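Local coordinates for protein prolyl endopeptidase (PDB 2BKL) that probably hydrolyses peptide bonds after proline, and far less after alanine, in oligopeptides, as a serine endopeptidase of the prolyl oligopeptidase family, at residues Pro558-Val563 with Tyr593-His598; His597-Asp602 with Gln632-Asn637; His623-Val628 with Ala641-Glu646. One frame throughout, in Å; residues are numbered along the deposited sequence.

Interaction 1: Pro558-Val563 with Tyr593-His598; sequences PLLDMV and YSPYHH
S594 and M562 meet through a near-straight hydrogen bond: the backbone N of M562 donates to S594 OG over 2.9 Å (159° at the hydrogen). A second bond runs from Y596 N to L560 O at 3.0 Å, its donor standing 38° out of the carbonyl plane. Beside it the P595 ring lies against L560, CB to CD2 3.9 Å, the two side chains crossing at about a right angle, while M562 sets its CG, anti to the carbonyl carbon, against Y593 CE1, and the bends further along bring CE to Y593 OH.

D561 works on H597 from the edge. With CG anti to the backbone N, the carboxylate reaches H597 so that OD1 sits near the imidazole plane, 3.1 Å from CE1, with the two planes 80° apart. V563 CG2 also approaches H597 CE1, at 3.6 Å, and CD2 of Y596 lies over one face of the imidazole, offset toward its rim.

The two loops follow strand 552-556 and helix 584-593 of the alpha/beta-hydrolase domain, and the first carries L559, which lines the pocket holding the benzyloxycarbonyl-Ala-Pro ligand.

The rotation of the H597 ring is fixed at both nitrogens: ND1 shares a hydrogen bond with S594 OG (2.7 Å), and NE2 is linked through water 1 to D561 OD2. OD2 has a stronger partner in K626 of helix 622-632, a salt bridge that probably favours the charged carboxylate. With an alanine at D561, K626 would probably lose one of its acidic partners and water 1 its acceptor, leaving the imidazole less firmly placed. Further out, H623 of the same helix bonds D561 N, and the Y596 hydroxyl is held by D22 and Y24.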
ATOM      1  N   PRO A 558       0.153   0.357  13.387  1.00  5.62           N
ATOM      2  CA  PRO A 558      -1.229  -0.148  13.404  1.00  5.74           C
ATOM      3  C   PRO A 558      -2.341   0.839  13.753  1.00  5.93           C
ATOM      4  O   PRO A 558      -2.110   1.844  14.452  1.00  6.49           O
ATOM      5  CB  PRO A 558      -1.176  -1.180  14.499  1.00  6.79           C
ATOM      6  CG  PRO A 558      -0.229  -0.512  15.558  1.00  6.25           C
ATOM      7  CD  PRO A 558       0.833   0.091  14.670  1.00  6.52           C
ATOM      8  N   LEU A 559      -3.564   0.496  13.347  1.00  5.34           N
ATOM      9  CA  LEU A 559      -4.796   1.022  13.932  1.00  6.76           C
ATOM     10  C   LEU A 559      -5.288   0.040  14.972  1.00  5.91           C
ATOM     11  O   LEU A 559      -5.449  -1.145  14.663  1.00  5.33           O
ATOM     12  CB  LEU A 559      -5.861   1.180  12.841  1.00  7.00           C
ATOM     13  CG  LEU A 559      -5.593   2.264  11.808  1.00  7.02           C
ATOM     14  CD1 LEU A 559      -6.477   2.124  10.586  1.00 10.57           C
ATOM     15  CD2 LEU A 559      -5.745   3.653  12.442  1.00  8.01           C
ATOM     16  N   LEU A 560      -5.548   0.505  16.211  1.00  4.84           N
ATOM     17  CA  LEU A 560      -5.956  -0.389  17.301  1.00  4.14           C
ATOM     18  C   LEU A 560      -7.059   0.155  18.206  1.00  6.11           C
ATOM     19  O   LEU A 560      -7.781  -0.644  18.785  1.00  6.90           O
ATOM     20  CB  LEU A 560      -4.747  -0.871  18.132  1.00  4.77           C
ATOM     21  CG  LEU A 560      -3.684  -1.632  17.364  1.00  5.59           C
ATOM     22  CD1 LEU A 560      -2.362  -1.695  18.081  1.00  6.00           C
ATOM     23  CD2 LEU A 560      -4.138  -3.006  17.001  1.00  7.20           C
ATOM     24  N   ASP A 561      -7.165   1.482  18.389  1.00  5.32           N
ATOM     25  CA  ASP A 561      -8.329   2.071  19.069  1.00  4.46           C
ATOM     26  C   ASP A 561      -9.305   2.516  17.991  1.00  4.37           C
ATOM     27  O   ASP A 561      -9.141   3.581  17.368  1.00  6.41           O
ATOM     28  CB  ASP A 561      -7.934   3.244  19.974  1.00  4.99           C
ATOM     29  CG  ASP A 561      -9.100   3.871  20.669  1.00  5.08           C
ATOM     30  OD1 ASP A 561     -10.261   3.640  20.250  1.00  6.40           O
ATOM     31  OD2 ASP A 561      -8.914   4.643  21.666  1.00  7.40           O
ATOM     32  N   MET A 562     -10.280   1.663  17.707  1.00  5.18           N
ATOM     33  CA  MET A 562     -11.186   1.907  16.584  1.00  6.13           C
ATOM     34  C   MET A 562     -12.370   2.778  16.980  1.00  6.74           C
ATOM     35  O   MET A 562     -13.152   3.167  16.144  1.00  6.87           O
ATOM     36  CB  MET A 562     -11.647   0.590  15.962  1.00  6.05           C
ATOM     37  CG  MET A 562     -10.488  -0.197  15.404  1.00  7.52           C
ATOM     38  SD  MET A 562      -9.579   0.656  14.090  1.00  7.94           S
ATOM     39  CE  MET A 562     -10.784   0.806  12.854  1.00 10.26           C
ATOM     40  N   VAL A 563     -12.493   3.087  18.269  1.00  5.79           N
ATOM     41  CA  VAL A 563     -13.487   4.036  18.744  1.00  6.84           C
ATOM     42  C   VAL A 563     -13.009   5.467  18.511  1.00  6.24           C
ATOM     43  O   VAL A 563     -13.821   6.378  18.363  1.00  7.54           O
ATOM     44  CB  VAL A 563     -13.808   3.761  20.233  1.00  6.93           C
ATOM     45  CG1 VAL A 563     -14.751   4.809  20.802  1.00  7.48           C
ATOM     46  CG2 VAL A 563     -14.390   2.355  20.389  1.00  7.22           C
ATOM     47  N   TYR A 593     -14.986  -5.046  18.011  1.00  8.02           N
ATOM     48  CA  TYR A 593     -13.665  -5.588  17.648  1.00  7.24           C
ATOM     49  C   TYR A 593     -12.420  -4.762  17.992  1.00  7.79           C
ATOM     50  O   TYR A 593     -11.329  -5.299  17.922  1.00 10.04           O
ATOM     51  CB  TYR A 593     -13.609  -6.019  16.176  1.00  7.14           C
ATOM     52  CG  TYR A 593     -13.621  -4.913  15.110  1.00  6.51           C
ATOM     53  CD1 TYR A 593     -12.480  -4.159  14.850  1.00  5.64           C
ATOM     54  CD2 TYR A 593     -14.736  -4.682  14.314  1.00  7.90           C
ATOM     55  CE1 TYR A 593     -12.459  -3.212  13.844  1.00  6.89           C
ATOM     56  CE2 TYR A 593     -14.735  -3.740  13.326  1.00  6.58           C
ATOM     57  CZ  TYR A 593     -13.594  -3.002  13.076  1.00  5.69           C
ATOM     58  OH  TYR A 593     -13.579  -2.077  12.051  1.00  7.21           O
ATOM     59  N   SER A 594     -12.593  -3.486  18.335  1.00  6.81           N
ATOM     60  CA  SER A 594     -11.513  -2.507  18.631  1.00  6.05           C
ATOM     61  C   SER A 594     -10.473  -3.157  19.546  1.00  6.73           C
ATOM     62  O   SER A 594     -10.780  -3.450  20.705  1.00  7.02           O
ATOM     63  CB  SER A 594     -12.126  -1.301  19.308  1.00  5.96           C
ATOM     64  OG  SER A 594     -11.125  -0.352  19.672  1.00  7.40           O
ATOM     65  N   PRO A 595      -9.310  -3.536  19.045  1.00  4.84           N
ATOM     66  CA  PRO A 595      -8.397  -4.350  19.860  1.00  5.67           C
ATOM     67  C   PRO A 595      -8.032  -3.732  21.208  1.00  4.34           C
ATOM     68  O   PRO A 595      -7.904  -4.440  22.203  1.00  4.94           O
ATOM     69  CB  PRO A 595      -7.176  -4.517  18.937  1.00  5.78           C
ATOM     70  CG  PRO A 595      -7.807  -4.518  17.590  1.00  6.60           C
ATOM     71  CD  PRO A 595      -8.865  -3.455  17.636  1.00  6.01           C
ATOM     72  N   TYR A 596      -7.837  -2.421  21.238  1.00  4.45           N
ATOM     73  CA  TYR A 596      -7.459  -1.718  22.459  1.00  5.39           C
ATOM     74  C   TYR A 596      -8.476  -1.916  23.569  1.00  6.11           C
ATOM     75  O   TYR A 596      -8.106  -1.891  24.734  1.00  7.54           O
ATOM     76  CB  TYR A 596      -7.291  -0.242  22.157  1.00  6.01           C
ATOM     77  CG  TYR A 596      -7.088   0.639  23.363  1.00  5.66           C
ATOM     78  CD1 TYR A 596      -5.975   0.516  24.169  1.00  5.58           C
ATOM     79  CD2 TYR A 596      -8.017   1.601  23.685  1.00  5.48           C
ATOM     80  CE1 TYR A 596      -5.779   1.335  25.264  1.00  6.97           C
ATOM     81  CE2 TYR A 596      -7.838   2.427  24.804  1.00  5.46           C
ATOM     82  CZ  TYR A 596      -6.712   2.288  25.560  1.00  5.64           C
ATOM     83  OH  TYR A 596      -6.582   3.182  26.602  1.00  6.57           O
ATOM     84  N   HIS A 597      -9.744  -2.140  23.199  1.00  4.88           N
ATOM     85  CA  HIS A 597     -10.833  -2.329  24.160  1.00  4.79           C
ATOM     86  C   HIS A 597     -11.128  -3.784  24.474  1.00  7.15           C
ATOM     87  O   HIS A 597     -12.107  -4.083  25.173  1.00  8.17           O
ATOM     88  CB  HIS A 597     -12.099  -1.629  23.657  1.00  5.79           C
ATOM     89  CG  HIS A 597     -11.907  -0.172  23.479  1.00  5.41           C
ATOM     90  ND1 HIS A 597     -11.578   0.394  22.261  1.00  5.60           N
ATOM     91  CD2 HIS A 597     -11.977   0.848  24.369  1.00  7.29           C
ATOM     92  CE1 HIS A 597     -11.429   1.696  22.417  1.00  7.25           C
ATOM     93  NE2 HIS A 597     -11.681   2.004  23.686  1.00  6.22           N
ATOM     94  N   HIS A 598     -10.273  -4.688  23.999  1.00  5.92           N
ATOM     95  CA  HIS A 598     -10.493  -6.115  24.191  1.00  5.91           C
ATOM     96  C   HIS A 598      -9.289  -6.872  24.704  1.00  5.55           C
ATOM     97  O   HIS A 598      -9.163  -8.096  24.507  1.00  7.46           O
ATOM     98  CB  HIS A 598     -11.047  -6.721  22.906  1.00  7.24           C
ATOM     99  CG  HIS A 598     -12.461  -6.305  22.641  1.00  7.88           C
ATOM    100  ND1 HIS A 598     -13.553  -6.950  23.192  1.00 11.98           N
ATOM    101  CD2 HIS A 598     -12.958  -5.254  21.944  1.00  8.32           C
ATOM    102  CE1 HIS A 598     -14.658  -6.326  22.816  1.00 12.15           C
ATOM    103  NE2 HIS A 598     -14.323  -5.288  22.070  1.00 11.18           N
TER
HETATM  104  O   HOH W   1     -10.955   4.822  23.576  1.00 11.61           O

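Interaction 2: His597-Asp602 with Gln632-Asn637; sequences HHVRPD and QNSPGN
P601 lays the CB side of its ring against the ring of P635, CB to CD 3.9 Å, with P635 CG only slightly farther from the same carbon. This apolar touch stands next to a backbone hydrogen bond, in which the backbone N of D602 donates to P635 O at 2.8 Å. The bond is bent, 141° at the hydrogen, and its donor is tilted 25° from the carbonyl plane. On the same side of P635, farther round the ring, D602 OD1 lies 3.8 Å from P635 CB.

S634 supplies the remaining side-chain link. Its OG is anti to the backbone N (chi1 -170°), which directs the hydroxyl across to 597-602, 3.9 Å from V599 CG1 and near P601 CA. Water 2 donates both to S634 OG (2.7 Å) and to V599 O, so it bridges the two loops at the point where V599 forms the centre of an inverse gamma turn.

The loop after helix 622-632 closes in a type II beta turn from S634 to N637, supported by the bond from N637 N to S634 O. G636 occupies the turn with positive phi, and a CB there would come only 3.5 Å from D602 CA. V599 is backed by F627 and A630 of helix 622-632, whereas P601, D602, P635 and G636 are exposed.

A bent backbone bond, a bridging water and a small proline-to-proline touch bury just 212 Å² in all, which implies that these surface loops are joined mainly through main-chain polarity and solvent, with no charge pair between them.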
ATOM      1  N   HIS A 597      -9.744  -2.140  23.199  1.00  4.88           N
ATOM      2  CA  HIS A 597     -10.833  -2.329  24.160  1.00  4.79           C
ATOM      3  C   HIS A 597     -11.128  -3.784  24.474  1.00  7.15           C
ATOM      4  O   HIS A 597     -12.107  -4.083  25.173  1.00  8.17           O
ATOM      5  CB  HIS A 597     -12.099  -1.629  23.657  1.00  5.79           C
ATOM      6  CG  HIS A 597     -11.907  -0.172  23.479  1.00  5.41           C
ATOM      7  ND1 HIS A 597     -11.578   0.394  22.261  1.00  5.60           N
ATOM      8  CD2 HIS A 597     -11.977   0.848  24.369  1.00  7.29           C
ATOM      9  CE1 HIS A 597     -11.429   1.696  22.417  1.00  7.25           C
ATOM     10  NE2 HIS A 597     -11.681   2.004  23.686  1.00  6.22           N
ATOM     11  N   HIS A 598     -10.273  -4.688  23.999  1.00  5.92           N
ATOM     12  CA  HIS A 598     -10.493  -6.115  24.191  1.00  5.91           C
ATOM     13  C   HIS A 598      -9.289  -6.872  24.704  1.00  5.55           C
ATOM     14  O   HIS A 598      -9.163  -8.096  24.507  1.00  7.46           O
ATOM     15  CB  HIS A 598     -11.047  -6.721  22.906  1.00  7.24           C
ATOM     16  CG  HIS A 598     -12.461  -6.305  22.641  1.00  7.88           C
ATOM     17  ND1 HIS A 598     -13.553  -6.950  23.192  1.00 11.98           N
ATOM     18  CD2 HIS A 598     -12.958  -5.254  21.944  1.00  8.32           C
ATOM     19  CE1 HIS A 598     -14.658  -6.326  22.816  1.00 12.15           C
ATOM     20  NE2 HIS A 598     -14.323  -5.288  22.070  1.00 11.18           N
ATOM     21  N   VAL A 599      -8.413  -6.159  25.405  1.00  5.59           N
ATOM     22  CA  VAL A 599      -7.289  -6.811  26.108  1.00  5.29           C
ATOM     23  C   VAL A 599      -7.830  -7.321  27.455  1.00  5.75           C
ATOM     24  O   VAL A 599      -7.765  -6.626  28.456  1.00  7.74           O
ATOM     25  CB  VAL A 599      -6.079  -5.890  26.258  1.00  6.96           C
ATOM     26  CG1 VAL A 599      -4.920  -6.600  26.921  1.00  8.53           C
ATOM     27  CG2 VAL A 599      -5.663  -5.322  24.897  1.00  6.95           C
ATOM     28  N   ARG A 600      -8.454  -8.489  27.429  1.00  7.62           N
ATOM     29  CA  ARG A 600      -9.041  -9.062  28.653  1.00  7.41           C
ATOM     30  C   ARG A 600      -7.953  -9.453  29.634  1.00  6.64           C
ATOM     31  O   ARG A 600      -6.890  -9.889  29.237  1.00  8.10           O
ATOM     32  CB  ARG A 600      -9.875 -10.278  28.322  1.00 11.19           C
ATOM     33  CG  ARG A 600     -11.136  -9.981  27.494  1.00 15.37           C
ATOM     34  CD  ARG A 600     -11.891 -11.225  27.002  1.00 19.99           C
ATOM     35  NE  ARG A 600     -10.969 -12.346  26.867  1.00 26.53           N
ATOM     36  CZ  ARG A 600     -10.845 -13.146  25.817  1.00 26.60           C
ATOM     37  NH1 ARG A 600     -11.635 -13.025  24.739  1.00 31.65           N
ATOM     38  NH2 ARG A 600      -9.924 -14.110  25.855  1.00 28.73           N
ATOM     39  N   PRO A 601      -8.218  -9.330  30.935  1.00  6.64           N
ATOM     40  CA  PRO A 601      -7.243  -9.720  31.939  1.00  7.03           C
ATOM     41  C   PRO A 601      -7.211 -11.225  32.141  1.00  7.18           C
ATOM     42  O   PRO A 601      -8.127 -11.958  31.757  1.00  7.15           O
ATOM     43  CB  PRO A 601      -7.749  -9.023  33.190  1.00  6.54           C
ATOM     44  CG  PRO A 601      -9.248  -9.020  33.005  1.00  7.90           C
ATOM     45  CD  PRO A 601      -9.430  -8.749  31.534  1.00  7.80           C
ATOM     46  N   ASP A 602      -6.149 -11.679  32.791  1.00  6.13           N
ATOM     47  CA  ASP A 602      -5.989 -13.078  33.199  1.00  7.74           C
ATOM     48  C   ASP A 602      -5.896 -13.995  31.994  1.00  9.15           C
ATOM     49  O   ASP A 602      -6.304 -15.152  32.049  1.00  8.97           O
ATOM     50  CB  ASP A 602      -7.099 -13.517  34.154  1.00  9.02           C
ATOM     51  CG  ASP A 602      -7.347 -12.509  35.252  1.00 11.78           C
ATOM     52  OD1 ASP A 602      -6.361 -12.049  35.897  1.00 13.21           O
ATOM     53  OD2 ASP A 602      -8.484 -12.031  35.487  1.00 13.76           O
ATOM     54  N   GLN A 632       1.251  -5.004  28.149  1.00  5.03           N
ATOM     55  CA  GLN A 632       2.299  -5.116  29.171  1.00  6.04           C
ATOM     56  C   GLN A 632       1.693  -5.227  30.556  1.00  5.96           C
ATOM     57  O   GLN A 632       2.176  -5.978  31.382  1.00  7.68           O
ATOM     58  CB  GLN A 632       3.256  -3.913  29.156  1.00  5.25           C
ATOM     59  CG  GLN A 632       4.164  -3.893  27.936  1.00  7.00           C
ATOM     60  CD  GLN A 632       5.078  -2.701  27.875  1.00  6.62           C
ATOM     61  OE1 GLN A 632       4.871  -1.709  28.563  1.00  6.79           O
ATOM     62  NE2 GLN A 632       6.093  -2.780  27.009  1.00  6.96           N
ATOM     63  N   ASN A 633       0.616  -4.488  30.790  1.00  5.03           N
ATOM     64  CA  ASN A 633       0.030  -4.370  32.104  1.00  5.20           C
ATOM     65  C   ASN A 633      -1.179  -5.244  32.316  1.00  6.44           C
ATOM     66  O   ASN A 633      -1.861  -5.114  33.343  1.00  8.41           O
ATOM     67  CB  ASN A 633      -0.258  -2.900  32.374  1.00  5.30           C
ATOM     68  CG  ASN A 633       1.040  -2.120  32.551  1.00  6.55           C
ATOM     69  OD1 ASN A 633       1.696  -2.240  33.585  1.00  8.56           O
ATOM     70  ND2 ASN A 633       1.466  -1.423  31.504  1.00  5.63           N
ATOM     71  N   SER A 634      -1.453  -6.161  31.382  1.00  6.49           N
ATOM     72  CA  SER A 634      -2.620  -7.027  31.511  1.00  6.81           C
ATOM     73  C   SER A 634      -2.337  -8.051  32.597  1.00  7.10           C
ATOM     74  O   SER A 634      -1.349  -8.779  32.496  1.00  6.84           O
ATOM     75  CB  SER A 634      -2.950  -7.731  30.200  1.00  5.89           C
ATOM     76  OG  SER A 634      -4.206  -8.367  30.294  1.00  7.42           O
ATOM     77  N   PRO A 635      -3.156  -8.095  33.661  1.00  8.24           N
ATOM     78  CA  PRO A 635      -2.887  -9.043  34.742  1.00  8.72           C
ATOM     79  C   PRO A 635      -2.710 -10.464  34.219  1.00  8.68           C
ATOM     80  O   PRO A 635      -3.489 -10.974  33.440  1.00  8.05           O
ATOM     81  CB  PRO A 635      -4.140  -8.949  35.618  1.00  8.50           C
ATOM     82  CG  PRO A 635      -4.644  -7.564  35.396  1.00  9.70           C
ATOM     83  CD  PRO A 635      -4.347  -7.268  33.948  1.00  9.00           C
ATOM     84  N   GLY A 636      -1.649 -11.120  34.655  1.00  8.97           N
ATOM     85  CA  GLY A 636      -1.420 -12.500  34.308  1.00  9.92           C
ATOM     86  C   GLY A 636      -0.874 -12.768  32.913  1.00 10.26           C
ATOM     87  O   GLY A 636      -0.868 -13.921  32.478  1.00 13.77           O
ATOM     88  N   ASN A 637      -0.432 -11.724  32.211  1.00  9.64           N
ATOM     89  CA  ASN A 637       0.243 -11.911  30.937  1.00  9.06           C
ATOM     90  C   ASN A 637       1.758 -11.963  31.126  1.00 11.24           C
ATOM     91  O   ASN A 637       2.347 -10.945  31.424  1.00 14.68           O
ATOM     92  CB  ASN A 637      -0.061 -10.755  29.980  1.00  7.26           C
ATOM     93  CG  ASN A 637       0.586 -10.979  28.637  1.00  7.39           C
ATOM     94  OD1 ASN A 637       0.801 -12.130  28.231  1.00  8.20           O
ATOM     95  ND2 ASN A 637       0.908  -9.887  27.930  1.00  7.42           N
TER
HETATM   96  O   HOH W   2      -6.081  -6.415  30.666  1.00 12.84           O

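Interaction 3: His623-Val628 with Ala641-Glu646; sequences HARKFV and ALLRIE
V628 and L643 carry the apolar part of this contact, meeting at about a right angle with V628 CG1 4.0 Å from L643 CB. Both point across the interface, and V628 has its CG1 between the backbone N and the carbonyl carbon (chi1 84°), which places CG1 against L643 and turns CG2 to the start of the strand. CG2 there lies 4.3 Å from A641 CB and 4.1 Å from A641 O. One turn earlier on the helix, A624 CB touches L643 CD1 at 4.1 Å, so the leucine packs against residues four apart on one helix face. The aliphatic part of R625 adds a looser touch, CG to L643 CD2 at 4.3 Å, while its guanidinium turns to L27 O.

No hydrogen bond crosses between helix and strand. The polar pairing is within the strand segment: R644 NH1 bonds E646 OE1 at 2.8 Å as part of a salt bridge, in the guanidinium plane but from above the carboxylate plane. R644 NE has a second acid in D666.

The short axes approach to 9.0 Å and run at 160°, nearly antiparallel, as expected for the second half of the beta-alpha-beta unit 607-613, 622-632, 641-646. Strand 641-646 is the outermost strand at its end of the sheet and pairs with parallel strand 607-613, while helices 33-51 and 657-674 also pack against it.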
ATOM      1  N   HIS A 623      -1.827   4.647  18.629  1.00  6.10           N
ATOM      2  CA  HIS A 623      -2.469   3.365  18.725  1.00  4.63           C
ATOM      3  C   HIS A 623      -1.526   2.314  19.295  1.00  5.92           C
ATOM      4  O   HIS A 623      -1.880   1.583  20.205  1.00  6.06           O
ATOM      5  CB  HIS A 623      -2.967   2.868  17.351  1.00  5.59           C
ATOM      6  CG  HIS A 623      -4.051   3.700  16.754  1.00  4.37           C
ATOM      7  ND1 HIS A 623      -5.384   3.518  17.054  1.00  6.22           N
ATOM      8  CD2 HIS A 623      -3.998   4.728  15.858  1.00  4.81           C
ATOM      9  CE1 HIS A 623      -6.102   4.380  16.354  1.00  6.16           C
ATOM     10  NE2 HIS A 623      -5.286   5.130  15.630  1.00  5.67           N
ATOM     11  N   ALA A 624      -0.311   2.259  18.771  1.00  5.08           N
ATOM     12  CA  ALA A 624       0.664   1.283  19.226  1.00  5.40           C
ATOM     13  C   ALA A 624       1.059   1.554  20.682  1.00  6.06           C
ATOM     14  O   ALA A 624       1.271   0.648  21.452  1.00  7.94           O
ATOM     15  CB  ALA A 624       1.875   1.345  18.303  1.00  7.55           C
ATOM     16  N   ARG A 625       1.163   2.815  21.073  1.00  6.14           N
ATOM     17  CA  ARG A 625       1.516   3.115  22.461  1.00  4.76           C
ATOM     18  C   ARG A 625       0.454   2.626  23.430  1.00  5.29           C
ATOM     19  O   ARG A 625       0.759   1.963  24.429  1.00  6.19           O
ATOM     20  CB  ARG A 625       1.709   4.617  22.674  1.00  5.62           C
ATOM     21  CG  ARG A 625       2.802   5.278  21.862  1.00  6.14           C
ATOM     22  CD  ARG A 625       3.247   6.668  22.384  1.00  5.95           C
ATOM     23  NE  ARG A 625       2.269   7.722  22.133  1.00  6.32           N
ATOM     24  CZ  ARG A 625       2.201   8.503  21.060  1.00  6.17           C
ATOM     25  NH1 ARG A 625       3.035   8.352  20.055  1.00  8.16           N
ATOM     26  NH2 ARG A 625       1.271   9.461  20.985  1.00  6.96           N
ATOM     27  N   LYS A 626      -0.791   2.974  23.178  1.00  5.36           N
ATOM     28  CA  LYS A 626      -1.870   2.566  24.080  1.00  5.26           C
ATOM     29  C   LYS A 626      -2.010   1.033  24.140  1.00  5.28           C
ATOM     30  O   LYS A 626      -2.246   0.466  25.222  1.00  5.34           O
ATOM     31  CB  LYS A 626      -3.186   3.207  23.698  1.00  5.76           C
ATOM     32  CG  LYS A 626      -3.214   4.736  23.833  1.00  6.23           C
ATOM     33  CD  LYS A 626      -4.600   5.290  24.099  1.00  6.43           C
ATOM     34  CE  LYS A 626      -5.600   4.953  23.034  1.00  6.61           C
ATOM     35  NZ  LYS A 626      -6.914   5.662  23.257  1.00  6.97           N
ATOM     36  N   PHE A 627      -1.901   0.367  22.989  1.00  4.68           N
ATOM     37  CA  PHE A 627      -2.074  -1.073  22.961  1.00  5.20           C
ATOM     38  C   PHE A 627      -0.939  -1.764  23.685  1.00  5.28           C
ATOM     39  O   PHE A 627      -1.197  -2.685  24.449  1.00  6.21           O
ATOM     40  CB  PHE A 627      -2.213  -1.568  21.520  1.00  5.28           C
ATOM     41  CG  PHE A 627      -2.619  -3.009  21.396  1.00  4.87           C
ATOM     42  CD1 PHE A 627      -3.931  -3.385  21.621  1.00  5.08           C
ATOM     43  CD2 PHE A 627      -1.685  -3.999  21.058  1.00  5.29           C
ATOM     44  CE1 PHE A 627      -4.334  -4.692  21.440  1.00  5.85           C
ATOM     45  CE2 PHE A 627      -2.076  -5.321  20.914  1.00  6.85           C
ATOM     46  CZ  PHE A 627      -3.383  -5.669  21.124  1.00  5.50           C
ATOM     47  N   VAL A 628       0.308  -1.348  23.458  1.00  5.04           N
ATOM     48  CA  VAL A 628       1.445  -1.994  24.148  1.00  5.76           C
ATOM     49  C   VAL A 628       1.325  -1.817  25.653  1.00  4.38           C
ATOM     50  O   VAL A 628       1.590  -2.748  26.423  1.00  5.67           O
ATOM     51  CB  VAL A 628       2.826  -1.568  23.617  1.00  7.85           C
ATOM     52  CG1 VAL A 628       3.327  -0.311  24.225  1.00 12.37           C
ATOM     53  CG2 VAL A 628       3.847  -2.699  23.874  1.00 11.57           C
ATOM     54  N   ALA A 641       6.209  -8.041  25.496  1.00  9.75           N
ATOM     55  CA  ALA A 641       5.472  -7.084  24.657  1.00  7.86           C
ATOM     56  C   ALA A 641       6.374  -5.868  24.499  1.00  8.42           C
ATOM     57  O   ALA A 641       6.661  -5.202  25.486  1.00  9.56           O
ATOM     58  CB  ALA A 641       4.144  -6.717  25.295  1.00  7.77           C
ATOM     59  N   LEU A 642       6.858  -5.618  23.286  1.00  7.42           N
ATOM     60  CA  LEU A 642       7.895  -4.643  23.010  1.00  6.64           C
ATOM     61  C   LEU A 642       7.407  -3.594  22.055  1.00  6.91           C
ATOM     62  O   LEU A 642       6.722  -3.937  21.093  1.00  8.18           O
ATOM     63  CB  LEU A 642       9.131  -5.342  22.414  1.00  8.21           C
ATOM     64  CG  LEU A 642       9.742  -6.478  23.236  1.00  9.52           C
ATOM     65  CD1 LEU A 642      10.850  -7.170  22.486  1.00 11.24           C
ATOM     66  CD2 LEU A 642      10.257  -5.983  24.562  1.00  9.17           C
ATOM     67  N   LEU A 643       7.764  -2.336  22.293  1.00  6.15           N
ATOM     68  CA  LEU A 643       7.494  -1.252  21.378  1.00  5.96           C
ATOM     69  C   LEU A 643       8.812  -0.760  20.783  1.00  6.77           C
ATOM     70  O   LEU A 643       9.599  -0.111  21.456  1.00  7.90           O
ATOM     71  CB  LEU A 643       6.761  -0.105  22.105  1.00  8.18           C
ATOM     72  CG  LEU A 643       6.494   1.154  21.267  1.00  8.00           C
ATOM     73  CD1 LEU A 643       5.548   0.892  20.116  1.00 10.63           C
ATOM     74  CD2 LEU A 643       5.936   2.279  22.146  1.00  9.90           C
ATOM     75  N   ARG A 644       9.047  -1.085  19.524  1.00  6.84           N
ATOM     76  CA  ARG A 644      10.215  -0.651  18.781  1.00  6.53           C
ATOM     77  C   ARG A 644       9.858   0.551  17.903  1.00  6.45           C
ATOM     78  O   ARG A 644       8.964   0.432  17.063  1.00  8.65           O
ATOM     79  CB  ARG A 644      10.661  -1.797  17.918  1.00  6.90           C
ATOM     80  CG  ARG A 644      11.959  -1.573  17.143  1.00  7.91           C
ATOM     81  CD  ARG A 644      12.137  -2.602  16.045  1.00  8.21           C
ATOM     82  NE  ARG A 644      13.421  -2.554  15.387  1.00  9.23           N
ATOM     83  CZ  ARG A 644      13.750  -1.732  14.393  1.00  8.36           C
ATOM     84  NH1 ARG A 644      12.913  -0.843  13.908  1.00 10.73           N
ATOM     85  NH2 ARG A 644      14.968  -1.811  13.890  1.00 11.44           N
ATOM     86  N   ILE A 645      10.530   1.684  18.067  1.00  6.01           N
ATOM     87  CA  ILE A 645      10.193   2.875  17.325  1.00  6.83           C
ATOM     88  C   ILE A 645      11.292   3.177  16.325  1.00  8.07           C
ATOM     89  O   ILE A 645      12.428   3.474  16.707  1.00  9.09           O
ATOM     90  CB  ILE A 645       9.946   4.065  18.271  1.00  7.74           C
ATOM     91  CG1 ILE A 645       8.885   3.719  19.350  1.00  8.53           C
ATOM     92  CG2 ILE A 645       9.559   5.325  17.466  1.00  8.53           C
ATOM     93  CD1 ILE A 645       8.726   4.818  20.443  1.00  9.27           C
ATOM     94  N   GLU A 646      10.977   3.089  15.045  1.00  8.09           N
ATOM     95  CA  GLU A 646      11.966   3.371  14.018  1.00  8.79           C
ATOM     96  C   GLU A 646      12.159   4.870  13.897  1.00  8.61           C
ATOM     97  O   GLU A 646      11.184   5.611  13.817  1.00 11.10           O
ATOM     98  CB  GLU A 646      11.477   2.796  12.694  1.00 10.93           C
ATOM     99  CG  GLU A 646      12.412   2.950  11.502  1.00 12.95           C
ATOM    100  CD  GLU A 646      13.466   1.869  11.396  1.00 18.08           C
ATOM    101  OE1 GLU A 646      13.125   0.673  11.541  1.00 25.52           O
ATOM    102  OE2 GLU A 646      14.628   2.221  11.066  1.00 25.71           O
TER

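Overall arrangement
Interactions 1 and 3 are buried, whereas interaction 2 lies mostly at the surface, and the chemistry follows: interaction 1 mixes polar bonds with apolar packing, interaction 3 is purely apolar between its segments, and interaction 2 relies on backbone and water. Helix 622-632 relates all three. It supplies one side of interaction 3, its last residue opens the second segment of interaction 2, and its K626 and H623 reach D561 of interaction 1. Interactions 1 and 2 share H597 and H598 on one continuous loop. Between interactions 2 and 3, Q632 NE2 probably bonds A641 O, and V599 packs on F627.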